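Gluconate kinase (Lactobacillus acidophilus, PDB 3LL3) probably phosphorylates gluconate or a related sugar at the expense of ATP, as FGGY-family carbohydrate kinases do, and binds ATP and d-xylulose. Local coordinates at residues Leu20-Ile23 and Asn24-Val28; Ile59-Asp62 and Leu63-Lys66; Gly226-Ser229 and Asp230-Ile233; Asn445-Leu448 and Ser449-Gly452. All blocks are in the same frame, centred on the assembly; numbering follows the deposited sequence.

Interaction 1 (Leu20-Ile23 and Asn24-Val28); sequences LYDI and NGKAV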
loop_
_atom_site.group_PDB
_atom_site.type_symbol
_atom_site.label_atom_id
_atom_site.label_comp_id
_atom_site.label_asym_id
_atom_site.label_seq_id
_atom_site.Cartn_x
_atom_site.Cartn_y
_atom_site.Cartn_z
ATOM N N LEU A 20 11.755 28.012 34.365
ATOM C CA LEU A 20 12.471 28.557 35.514
ATOM C C LEU A 20 12.815 27.410 36.459
ATOM O O LEU A 20 11.932 26.651 36.859
ATOM C CB LEU A 20 11.594 29.597 36.223
ATOM C CG LEU A 20 12.130 30.303 37.477
ATOM C CD1 LEU A 20 13.378 31.102 37.163
ATOM C CD2 LEU A 20 11.058 31.199 38.090
ATOM N N TYR A 21 14.096 27.262 36.784
ATOM C CA TYR A 21 14.541 26.198 37.670
ATOM C C TYR A 21 15.125 26.812 38.928
ATOM O O TYR A 21 15.806 27.837 38.861
ATOM C CB TYR A 21 15.624 25.334 37.005
ATOM C CG TYR A 21 15.202 24.607 35.747
ATOM C CD1 TYR A 21 15.412 25.175 34.491
ATOM C CD2 TYR A 21 14.629 23.339 35.808
ATOM C CE1 TYR A 21 15.038 24.524 33.343
ATOM C CE2 TYR A 21 14.248 22.671 34.655
ATOM C CZ TYR A 21 14.459 23.267 33.425
ATOM O OH TYR A 21 14.089 22.621 32.266
ATOM N N ASP A 22 14.869 26.188 40.076
ATOM C CA ASP A 22 15.528 26.606 41.308
ATOM C C ASP A 22 16.935 26.015 41.361
ATOM O O ASP A 22 17.337 25.261 40.467
ATOM C CB ASP A 22 14.699 26.268 42.564
ATOM C CG ASP A 22 14.622 24.772 42.851
ATOM O OD1 ASP A 22 15.557 24.024 42.485
ATOM O OD2 ASP A 22 13.616 24.349 43.469
ATOM N N ILE A 23 17.682 26.367 42.400
ATOM C CA ILE A 23 19.097 26.025 42.485
ATOM C C ILE A 23 19.321 24.543 42.816
ATOM O O ILE A 23 20.464 24.091 42.939
ATOM C CB ILE A 23 19.841 26.945 43.503
ATOM C CG1 ILE A 23 21.292 27.175 43.073
ATOM C CG2 ILE A 23 19.745 26.388 44.913
ATOM C CD1 ILE A 23 21.414 27.811 41.714
ATOM N N ASN A 24 18.234 23.791 42.967
ATOM C CA ASN A 24 18.328 22.336 43.086
ATOM C C ASN A 24 17.978 21.620 41.776
ATOM O O ASN A 24 17.953 20.385 41.721
ATOM C CB ASN A 24 17.420 21.818 44.190
ATOM C CG ASN A 24 17.726 22.440 45.536
ATOM O OD1 ASN A 24 18.891 22.631 45.906
ATOM N ND2 ASN A 24 16.674 22.759 46.280
ATOM N N GLY A 25 17.685 22.391 40.734
ATOM C CA GLY A 25 17.381 21.810 39.439
ATOM C C GLY A 25 15.910 21.521 39.228
ATOM O O GLY A 25 15.518 21.007 38.197
ATOM N N LYS A 26 15.082 21.870 40.200
ATOM C CA LYS A 26 13.655 21.611 40.092
ATOM C C LYS A 26 12.961 22.695 39.280
ATOM O O LYS A 26 13.160 23.883 39.527
ATOM C CB LYS A 26 13.032 21.528 41.495
ATOM C CG LYS A 26 11.513 21.486 41.492
ATOM C CD LYS A 26 10.933 21.678 42.892
ATOM C CE LYS A 26 9.421 21.499 42.868
ATOM N NZ LYS A 26 8.797 21.862 44.170
ATOM N N ALA A 27 12.129 22.293 38.331
ATOM C CA ALA A 27 11.388 23.253 37.535
ATOM C C ALA A 27 10.307 23.843 38.412
ATOM O O ALA A 27 9.563 23.113 39.054
ATOM C CB ALA A 27 10.770 22.579 36.308
ATOM N N VAL A 28 10.214 25.163 38.460
ATOM C CA VAL A 28 9.225 25.780 39.335
ATOM C C VAL A 28 8.139 26.511 38.552
ATOM O O VAL A 28 7.041 26.746 39.062
ATOM C CB VAL A 28 9.882 26.688 40.406
ATOM C CG1 VAL A 28 10.872 25.883 41.232
ATOM C CG2 VAL A 28 10.572 27.864 39.777
HETATM O O HOH W 1 14.137 22.272 45.123
#

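Interaction 2 (Ile59-Asp62 and Leu63-Lys66); sequences IIFD and LTQK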
loop_
_atom_site.group_PDB
_atom_site.type_symbol
_atom_site.label_atom_id
_atom_site.label_comp_id
_atom_site.label_asym_id
_atom_site.label_seq_id
_atom_site.Cartn_x
_atom_site.Cartn_y
_atom_site.Cartn_z
ATOM N N ILE A 59 8.724 36.134 27.620
ATOM C CA ILE A 59 8.868 34.914 28.397
ATOM C C ILE A 59 9.754 35.117 29.623
ATOM O O ILE A 59 9.356 34.788 30.741
ATOM C CB ILE A 59 9.389 33.755 27.522
ATOM C CG1 ILE A 59 8.284 33.298 26.568
ATOM C CG2 ILE A 59 9.852 32.593 28.378
ATOM C CD1 ILE A 59 8.782 32.472 25.411
ATOM N N ILE A 60 10.942 35.681 29.426
ATOM C CA ILE A 60 11.864 35.877 30.541
ATOM C C ILE A 60 11.269 36.791 31.615
ATOM O O ILE A 60 11.355 36.505 32.813
ATOM C CB ILE A 60 13.206 36.413 30.063
ATOM C CG1 ILE A 60 13.865 35.384 29.143
ATOM C CG2 ILE A 60 14.102 36.773 31.263
ATOM C CD1 ILE A 60 15.125 35.886 28.457
ATOM N N PHE A 61 10.636 37.872 31.186
ATOM C CA PHE A 61 10.014 38.778 32.139
ATOM C C PHE A 61 8.946 38.062 32.980
ATOM O O PHE A 61 8.958 38.155 34.213
ATOM C CB PHE A 61 9.427 39.998 31.427
ATOM C CG PHE A 61 8.781 40.989 32.354
ATOM C CD1 PHE A 61 9.541 41.717 33.250
ATOM C CD2 PHE A 61 7.411 41.188 32.334
ATOM C CE1 PHE A 61 8.949 42.632 34.111
ATOM C CE2 PHE A 61 6.819 42.103 33.187
ATOM C CZ PHE A 61 7.590 42.821 34.074
ATOM N N ASP A 62 8.040 37.344 32.316
ATOM C CA ASP A 62 6.960 36.652 33.009
ATOM C C ASP A 62 7.486 35.678 34.059
ATOM O O ASP A 62 6.935 35.570 35.158
ATOM C CB ASP A 62 6.073 35.908 32.016
ATOM C CG ASP A 62 5.220 36.838 31.201
ATOM O OD1 ASP A 62 5.363 38.067 31.368
ATOM O OD2 ASP A 62 4.403 36.343 30.398
ATOM N N LEU A 63 8.556 34.970 33.714
ATOM C CA LEU A 63 9.190 34.045 34.646
ATOM C C LEU A 63 9.732 34.763 35.885
ATOM O O LEU A 63 9.505 34.322 37.011
ATOM C CB LEU A 63 10.304 33.259 33.946
ATOM C CG LEU A 63 9.811 32.226 32.925
ATOM C CD1 LEU A 63 10.978 31.542 32.208
ATOM C CD2 LEU A 63 8.891 31.184 33.588
ATOM N N THR A 64 10.452 35.867 35.683
ATOM C CA THR A 64 11.034 36.594 36.806
ATOM C C THR A 64 9.964 37.220 37.698
ATOM O O THR A 64 10.205 37.472 38.878
ATOM C CB THR A 64 11.994 37.704 36.334
ATOM O OG1 THR A 64 11.259 38.700 35.605
ATOM C CG2 THR A 64 13.092 37.109 35.457
ATOM N N GLN A 65 8.793 37.486 37.122
ATOM C CA GLN A 65 7.674 38.049 37.872
ATOM C C GLN A 65 7.133 37.035 38.874
ATOM O O GLN A 65 6.490 37.395 39.857
ATOM C CB GLN A 65 6.551 38.462 36.919
ATOM C CG GLN A 65 6.849 39.700 36.102
ATOM C CD GLN A 65 7.006 40.932 36.971
ATOM O OE1 GLN A 65 8.056 41.147 37.582
ATOM N NE2 GLN A 65 5.957 41.749 37.036
ATOM N N LYS A 66 7.404 35.762 38.620
ATOM C CA LYS A 66 6.828 34.682 39.401
ATOM C C LYS A 66 7.563 34.431 40.707
ATOM O O LYS A 66 7.089 33.677 41.545
ATOM C CB LYS A 66 6.788 33.392 38.573
ATOM C CG LYS A 66 5.780 33.434 37.444
ATOM C CD LYS A 66 5.625 32.077 36.803
ATOM C CE LYS A 66 4.286 31.969 36.095
ATOM N NZ LYS A 66 4.183 32.909 34.944
#

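Interaction 3 (Gly226-Ser229 and Asp230-Ile233); sequences GIDS and DTKI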
loop_
_atom_site.group_PDB
_atom_site.type_symbol
_atom_site.label_atom_id
_atom_site.label_comp_id
_atom_site.label_asym_id
_atom_site.label_seq_id
_atom_site.Cartn_x
_atom_site.Cartn_y
_atom_site.Cartn_z
ATOM N N GLY A 226 13.768 41.908 33.697
ATOM C CA GLY A 226 13.475 41.761 35.105
ATOM C C GLY A 226 14.587 41.046 35.834
ATOM O O GLY A 226 14.350 40.377 36.843
ATOM N N ILE A 227 15.808 41.206 35.340
ATOM C CA ILE A 227 16.957 40.492 35.883
ATOM C C ILE A 227 17.962 41.417 36.588
ATOM O O ILE A 227 17.731 42.608 36.721
ATOM C CB ILE A 227 17.648 39.650 34.780
ATOM C CG1 ILE A 227 18.098 40.545 33.617
ATOM C CG2 ILE A 227 16.688 38.595 34.263
ATOM C CD1 ILE A 227 18.715 39.773 32.430
ATOM N N ASP A 228 19.060 40.838 37.066
ATOM C CA ASP A 228 20.122 41.557 37.769
ATOM C C ASP A 228 21.160 41.941 36.749
ATOM O O ASP A 228 21.202 41.366 35.658
ATOM C CB ASP A 228 20.856 40.628 38.745
ATOM C CG ASP A 228 20.019 40.222 39.915
ATOM O OD1 ASP A 228 18.778 40.302 39.820
ATOM O OD2 ASP A 228 20.611 39.814 40.942
ATOM N N SER A 229 22.046 42.854 37.134
ATOM C CA SER A 229 23.218 43.153 36.325
ATOM C C SER A 229 24.268 42.043 36.434
ATOM O O SER A 229 25.271 42.081 35.729
ATOM C CB SER A 229 23.840 44.506 36.724
ATOM O OG SER A 229 24.456 44.435 38.000
ATOM N N ASP A 230 24.061 41.062 37.314
ATOM C CA ASP A 230 25.016 39.951 37.374
ATOM C C ASP A 230 24.501 38.648 36.750
ATOM O O ASP A 230 25.231 37.665 36.669
ATOM C CB ASP A 230 25.560 39.733 38.784
ATOM C CG ASP A 230 24.515 39.931 39.836
ATOM O OD1 ASP A 230 23.357 39.535 39.564
ATOM O OD2 ASP A 230 24.854 40.478 40.920
ATOM N N THR A 231 23.250 38.665 36.304
ATOM C CA THR A 231 22.693 37.590 35.486
ATOM C C THR A 231 23.570 37.284 34.262
ATOM O O THR A 231 23.844 38.168 33.457
ATOM C CB THR A 231 21.316 37.981 34.942
ATOM O OG1 THR A 231 20.447 38.315 36.022
ATOM C CG2 THR A 231 20.705 36.842 34.108
ATOM N N LYS A 232 23.967 36.022 34.108
ATOM C CA LYS A 232 24.796 35.589 32.987
ATOM C C LYS A 232 24.015 34.960 31.837
ATOM O O LYS A 232 23.002 34.291 32.048
ATOM C CB LYS A 232 25.866 34.598 33.458
ATOM C CG LYS A 232 27.033 35.258 34.150
ATOM C CD LYS A 232 27.043 34.934 35.610
ATOM C CE LYS A 232 27.961 33.749 35.894
ATOM N NZ LYS A 232 29.272 34.218 36.454
ATOM N N ILE A 233 24.497 35.183 30.617
ATOM C CA ILE A 233 24.029 34.436 29.475
ATOM C C ILE A 233 24.975 33.260 29.281
ATOM O O ILE A 233 26.193 33.444 29.202
ATOM C CB ILE A 233 24.037 35.272 28.185
ATOM C CG1 ILE A 233 23.090 36.460 28.320
ATOM C CG2 ILE A 233 23.608 34.407 26.996
ATOM C CD1 ILE A 233 21.639 36.048 28.387
HETATM O O HOH W 2 22.911 41.117 33.667
#

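Interaction 4 (Asn445-Leu448 and Ser449-Gly452); sequences NQDL and SEIG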
loop_
_atom_site.group_PDB
_atom_site.type_symbol
_atom_site.label_atom_id
_atom_site.label_comp_id
_atom_site.label_asym_id
_atom_site.label_seq_id
_atom_site.Cartn_x
_atom_site.Cartn_y
_atom_site.Cartn_z
ATOM N N ASN A 445 28.149 22.044 38.876
ATOM C CA ASN A 445 28.426 20.692 38.415
ATOM C C ASN A 445 29.669 20.733 37.562
ATOM O O ASN A 445 29.956 21.747 36.933
ATOM C CB ASN A 445 27.247 20.125 37.604
ATOM C CG ASN A 445 26.047 19.805 38.473
ATOM O OD1 ASN A 445 25.108 20.586 38.562
ATOM N ND2 ASN A 445 26.087 18.655 39.143
ATOM N N GLN A 446 30.414 19.636 37.537
ATOM C CA GLN A 446 31.618 19.564 36.722
ATOM C C GLN A 446 31.492 18.652 35.482
ATOM O O GLN A 446 31.511 19.131 34.351
ATOM C CB GLN A 446 32.812 19.145 37.576
ATOM C CG GLN A 446 34.030 18.761 36.756
ATOM C CD GLN A 446 35.194 18.316 37.624
ATOM O OE1 GLN A 446 35.835 17.293 37.355
ATOM N NE2 GLN A 446 35.471 19.081 38.677
ATOM N N ASP A 447 31.385 17.345 35.689
ATOM C CA ASP A 447 31.361 16.414 34.554
ATOM C C ASP A 447 29.973 16.270 33.940
ATOM O O ASP A 447 28.952 16.396 34.611
ATOM C CB ASP A 447 31.856 15.015 34.951
ATOM C CG ASP A 447 33.224 15.037 35.603
ATOM O OD1 ASP A 447 33.944 16.047 35.468
ATOM O OD2 ASP A 447 33.575 14.032 36.262
ATOM N N LEU A 448 29.952 15.960 32.660
ATOM C CA LEU A 448 28.704 15.801 31.932
ATOM C C LEU A 448 27.798 14.743 32.547
ATOM O O LEU A 448 26.589 14.928 32.611
ATOM C CB LEU A 448 29.005 15.443 30.490
ATOM C CG LEU A 448 27.826 15.543 29.533
ATOM C CD1 LEU A 448 27.416 16.990 29.399
ATOM C CD2 LEU A 448 28.235 14.954 28.178
ATOM N N SER A 449 28.394 13.645 33.011
ATOM C CA SER A 449 27.645 12.519 33.568
ATOM C C SER A 449 26.772 12.941 34.736
ATOM O O SER A 449 25.809 12.261 35.097
ATOM C CB SER A 449 28.593 11.396 34.005
ATOM O OG SER A 449 29.527 11.844 34.975
ATOM N N GLU A 450 27.105 14.071 35.340
ATOM C CA GLU A 450 26.341 14.516 36.490
ATOM C C GLU A 450 24.916 14.922 36.111
ATOM O O GLU A 450 24.067 15.059 36.977
ATOM C CB GLU A 450 27.079 15.644 37.238
ATOM C CG GLU A 450 28.429 15.213 37.817
ATOM C CD GLU A 450 29.284 16.389 38.268
ATOM O OE1 GLU A 450 28.710 17.452 38.578
ATOM O OE2 GLU A 450 30.526 16.250 38.316
ATOM N N ILE A 451 24.654 15.116 34.822
ATOM C CA ILE A 451 23.309 15.475 34.364
ATOM C C ILE A 451 22.303 14.388 34.733
ATOM O O ILE A 451 21.102 14.640 34.827
ATOM C CB ILE A 451 23.261 15.734 32.844
ATOM C CG1 ILE A 451 22.026 16.560 32.489
ATOM C CG2 ILE A 451 23.287 14.406 32.062
ATOM C CD1 ILE A 451 22.053 17.114 31.082
ATOM N N GLY A 452 22.804 13.181 34.953
ATOM C CA GLY A 452 21.974 12.066 35.384
ATOM C C GLY A 452 21.142 12.354 36.616
ATOM O O GLY A 452 20.081 11.765 36.812
HETATM O O HOH W 3 31.061 18.162 40.498
#

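Interaction 1 (Leu20-Ile23 and Asn24-Val28)
With CG lodged between the backbone N and the carbonyl carbon (chi1 70°), Asp22 folds its carboxylate back over the turn, where OD1 meets Asn24 N at 2.7 Å and Lys26 N at 3.2 Å. The two amides reach OD1 from opposite faces of the carboxylate plane. Its partner OD2 receives a hydrogen bond from a water that also accepts from Asn24 ND2, tying the carboxylate to the outer corner. Tyr21 turns its CG beside the backbone N (chi1 -62°), and ring atom CE2 lies 3.9 Å from Ala27 CB; its OH is bonded to Thr431 in helix 429-441. On the other face of the strand pair, Val28 CG2 approaches Leu20 CG to 3.7 Å.

Val28 N bonds Leu20 O at 2.8 Å, nearly straight at 176°, and Tyr21 faces Ala27 as an antiparallel non-hydrogen-bonded pair. Gly25 N closes the type I turn on Asp22 O at 2.9 Å, and the positive phi of Gly25, the first residue of the bulge, lets the chain swing back so that Lys26 O meets Asp22 N at 2.9 Å. Together these mark a beta hairpin closed by a type I turn with a G1 bulge, reinforced by an Asx turn at Asp22.

Interaction 2 (Ile59-Asp62 and Leu63-Lys66)
Thr64 and Phe61 meet through one short bond: Thr64 OG1 donates to Phe61 O at 2.7 Å, and Gln65 N bonds the same carbonyl oxygen at 3.0 Å. The hydroxyl gets there because OG1 stands between the backbone N and the carbonyl carbon (chi1 65°). Leu225 O is its second partner; both are carbonyl oxygens, so the hydroxyl's one hydrogen is probably shared between them.

This is the close-packed side. Leu63 N bonds Ile59 O at 3.1 Å and Thr64 N bonds Ile60 O at 3.1 Å. Ile59 and Leu63 lie side by side and point the same way, Ile59 CG2 lying 4.1 Å from Leu63 CD1, with Ile59 packing on Met9 and Leu63 on Ile7 of strand 4-11.

The solvent side is looser. Gln65, bent at chi2 (-64°), lays its amide nearly parallel to the Phe61 ring, the planes 19° apart, with CD 3.5 Å from Phe61 CZ. Gln65 CG lies 3.9 Å from the ring centroid, over the face, as a CH-pi contact. Beyond it, Lys66 NZ stays 5.7 Å from Asp62 OD2, too far for a salt bridge.

Helix 49-65 thus lays an apolar face on the six-stranded sheet, with more mixed residues outward, in the actin-like ATPase fold of FGGY kinases.

Interaction 3 (Gly226-Ser229 and Asp230-Ile233)
Ile227 and Thr231 meet at about a right angle, the isoleucine passing across the threonine so that both of its branches are touched. Ile227 CB sits 3.3 Å from Thr231 OG1, while the outer end of the isoleucine, CD1, lies 3.9 Å from Thr231 CG2; the polar and the apolar branch of the threonine thus face different parts of one side chain. The first torsion of Thr231 (chi1 -57°) sets OG1 anti to the carbonyl carbon, which turns the oxygen toward the loop and lets it accept from Asp228 N at 3.1 Å with an N-H...O angle of 143°. Ile71 O, in strand 70-78, also bonds this hydroxyl and, being a carbonyl, can only take its hydrogen.

These bonds close the short connection from helix 219-225 to strand 232-238, next to the outermost strand 213-214. Gly226 ends the helix with a positive phi and two bonds back into its last turn, a Schellman motif, and the chain then needs only a few residues before Lys232 joins strand 70-78 through backbone bonds in the central sheet of the N-terminal domain. A valine in place of Thr231 would probably leave Asp228 N and Ile71 O without this shared partner and free the loop to shift.

A second tie is weaker: Thr231 N points at Asp228 O over 3.5 Å. The same carbonyl receives a water at 2.6 Å, which also donates to Thr231 O at 3.1 Å, bridging the two sides of the loop. Asp228 and Asp230 cross obliquely with carboxylate planes 46° apart, but the modelled position of Asp230 OD1 is doubtful.

Interaction 4 (Asn445-Leu448 and Ser449-Gly452)
The carboxylate of Glu450 is flanked on one face by Gln446 N and Asp447 N and met at its edge by Asn445, with a water tilted to the opposite side of the plane from the two amides. From the edge, Asn445 ND2 bonds OE1 at 2.9 Å through the anti lone pair; OE1 lies almost in the amide plane of Asn445, although the two groups are turned 56° apart. On the flanked face Gln446 N meets OE1 at 3.0 Å from above the plane, and Asp447 N reaches OE2 at 3.0 Å from a position still higher. The water donates to OE2 at 3.0 Å. An extended chain, with CG anti to the carbonyl carbon (chi1 -63°), carries the carboxylate back to these amides.

The backbone is bound in the 3-10 pattern, residue i+3 to i: Glu450 N bonds Asp447 O at 3.1 Å and Ile451 N bonds Leu448 O at 2.9 Å. This short 3-10 segment lies in the connection between helix 429-441 and strand 457-461, and Ile451 packs on Leu432 and Phe436 of that helix. With an alanine in place of Glu450, Gln446 N and Asp447 N would probably lose their acceptor and Asn445 its hold on the turn. The other end of the Asn445 amide, OD1, is bonded to Arg439 NE.

Overall arrangement
Interactions 1, 2 and 3 belong to the N-terminal domain. The hairpin of interaction 1 touches helix 49-65 at interaction 2, with Leu20 CD2 3.7 Å from Leu63 O and centres about 14 Å apart. Interaction 2 in turn touches interaction 3, where Thr64 CB lies 3.6 Å from Gly226 O, with centres about 13 Å apart. Interactions 1 and 3 do not touch but reach the same sheet. Interaction 4 stands apart, its nearest atoms about 7 Å from interaction 1, yet helix 429-441 bonds both: Arg439 holds Ile23 O and Asn445 OD1. None lines a ligand pocket; the Tyr21 and Ile59 side chains lie about 12 and 13 Å from bound ATP.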